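Local coordinates for testis-expressed protein 101 (Mus musculus, PDB 7BPS) that takes part in fertilization by controlling sperm binding to the zona pellucida and sperm migration into the oviduct, probably through ADAM3, at residues R51-A56 with V124-C129. Sequence-based numbering, arbitrary orientation.
Sequences RTVVLA and VALGSC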
loop_
_atom_site.group_PDB
_atom_site.type_symbol
_atom_site.label_atom_id
_atom_site.label_comp_id
_atom_site.label_asym_id
_atom_site.label_seq_id
_atom_site.Cartn_x
_atom_site.Cartn_y
_atom_site.Cartn_z
ATOM N N ARG A 51 4.900 10.460 6.674
ATOM C CA ARG A 51 3.504 10.312 6.200
ATOM C C ARG A 51 3.328 8.904 5.618
ATOM O O ARG A 51 4.334 8.118 5.503
ATOM C CB ARG A 51 3.175 11.371 5.155
ATOM C CG ARG A 51 3.414 12.784 5.655
ATOM C CD ARG A 51 2.792 13.756 4.680
ATOM N NE ARG A 51 2.390 14.969 5.345
ATOM C CZ ARG A 51 3.110 16.076 5.389
ATOM N NH1 ARG A 51 4.287 16.121 4.785
ATOM N NH2 ARG A 51 2.631 17.134 6.027
ATOM N N THR A 52 2.097 8.586 5.255
ATOM C CA THR A 52 1.704 7.267 4.722
ATOM C C THR A 52 1.379 7.432 3.236
ATOM O O THR A 52 0.558 8.319 2.890
ATOM C CB THR A 52 0.526 6.710 5.516
ATOM O OG1 THR A 52 0.992 6.518 6.844
ATOM C CG2 THR A 52 0.017 5.399 4.978
ATOM N N VAL A 53 2.009 6.616 2.398
ATOM C CA VAL A 53 1.648 6.522 0.960
ATOM C C VAL A 53 0.356 5.699 0.870
ATOM O O VAL A 53 0.288 4.639 1.482
ATOM C CB VAL A 53 2.790 5.898 0.142
ATOM C CG1 VAL A 53 2.458 5.827 -1.343
ATOM C CG2 VAL A 53 4.065 6.687 0.346
ATOM N N VAL A 54 -0.636 6.200 0.149
ATOM C CA VAL A 54 -1.937 5.520 -0.075
ATOM C C VAL A 54 -2.155 5.347 -1.588
ATOM O O VAL A 54 -2.248 6.384 -2.327
ATOM C CB VAL A 54 -3.071 6.280 0.620
ATOM C CG1 VAL A 54 -4.367 5.546 0.524
ATOM C CG2 VAL A 54 -2.747 6.512 2.078
ATOM N N LEU A 55 -2.143 4.080 -2.032
ATOM C CA LEU A 55 -2.579 3.619 -3.368
ATOM C C LEU A 55 -3.979 3.022 -3.181
ATOM O O LEU A 55 -4.102 1.946 -2.553
ATOM C CB LEU A 55 -1.585 2.599 -3.938
ATOM C CG LEU A 55 -0.130 3.070 -4.023
ATOM C CD1 LEU A 55 0.654 2.661 -2.777
ATOM C CD2 LEU A 55 0.581 2.547 -5.260
ATOM N N ALA A 56 -5.002 3.738 -3.645
ATOM C CA ALA A 56 -6.431 3.382 -3.505
ATOM C C ALA A 56 -7.069 3.229 -4.892
ATOM O O ALA A 56 -7.082 4.207 -5.691
ATOM C CB ALA A 56 -7.160 4.409 -2.667
ATOM N N VAL A 124 9.587 7.974 2.906
ATOM C CA VAL A 124 8.644 7.408 1.916
ATOM C C VAL A 124 8.268 8.529 0.963
ATOM O O VAL A 124 8.182 9.704 1.372
ATOM C CB VAL A 124 7.367 6.814 2.530
ATOM C CG1 VAL A 124 7.666 5.628 3.419
ATOM C CG2 VAL A 124 6.554 7.863 3.267
ATOM N N ALA A 125 8.078 8.171 -0.290
ATOM C CA ALA A 125 7.612 9.118 -1.318
ATOM C C ALA A 125 7.086 8.334 -2.524
ATOM O O ALA A 125 7.578 7.224 -2.822
ATOM C CB ALA A 125 8.728 10.075 -1.701
ATOM N N LEU A 126 6.062 8.886 -3.146
ATOM C CA LEU A 126 5.724 8.607 -4.555
ATOM C C LEU A 126 6.819 9.245 -5.399
ATOM O O LEU A 126 7.105 10.420 -5.194
ATOM C CB LEU A 126 4.354 9.206 -4.830
ATOM C CG LEU A 126 3.243 8.429 -4.144
ATOM C CD1 LEU A 126 1.968 9.247 -4.119
ATOM C CD2 LEU A 126 3.030 7.101 -4.844
ATOM N N GLY A 127 7.462 8.436 -6.228
ATOM C CA GLY A 127 8.651 8.837 -6.985
ATOM C C GLY A 127 9.900 8.626 -6.167
ATOM O O GLY A 127 10.235 7.474 -5.876
ATOM N N SER A 128 10.576 9.718 -5.844
ATOM C CA SER A 128 11.841 9.726 -5.082
ATOM C C SER A 128 11.689 10.637 -3.862
ATOM O O SER A 128 11.005 11.683 -3.963
ATOM C CB SER A 128 12.990 10.144 -5.952
ATOM O OG SER A 128 13.492 9.011 -6.624
ATOM N N CYS A 129 12.253 10.199 -2.739
ATOM C CA CYS A 129 12.359 11.014 -1.503
ATOM C C CYS A 129 13.198 12.240 -1.840
ATOM O O CYS A 129 14.245 12.072 -2.510
ATOM C CB CYS A 129 13.019 10.228 -0.377
ATOM S SG CYS A 129 12.097 8.744 0.094
#
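V53 holds CG1 anti to its backbone N (chi1 -178°), which spreads its two methyls between V124 and L126. CG2 reaches V124, and CG1 reaches L126. On V124 the first torsion (chi1 -64°) places CG2 between the backbone N and the carbonyl carbon, on the side facing 51-56.

V53 and V124 pass alongside each other, pointing in opposite directions. V53 CG2 lies 4.0 Å from V124 CB and makes the same approach to the CG2 methyl. That V124 methyl also closes on the backbone just before the other strand, with V124 CG2 3.2 Å from R51 O. This is a close carbon-oxygen approach and not a hydrogen bond. L126 comes in at a slant. Its CB does not aim straight at 51-56, but its branch leads back there, and L126 CD2 sits 3.8 Å from V53 CG1. L126 CG is almost as near to the same methyl.

No hydrogen bond joins the two segments. The strand axes approach to 7.1 Å and run in roughly the same direction, 35° apart, with V53 level with A125. Strands from two separate sheets meet here through the aliphatic side chains of V53, V124 and L126. The contact joins the two tandem Ly6/uPAR domains of the chain.

Each strand bonds within its own sheet. The backbone of V53 pairs with I45 and that of V54 with S14, while A125 pairs with Q161. The guanidinium group of R51 forms a salt bridge with D17 through NE, and C129 is tied to C123 by a disulfide. V160 of strand 158-163 touches both V53 and L126, while strand 6-16 brings L15 against V53 and L13 against L126.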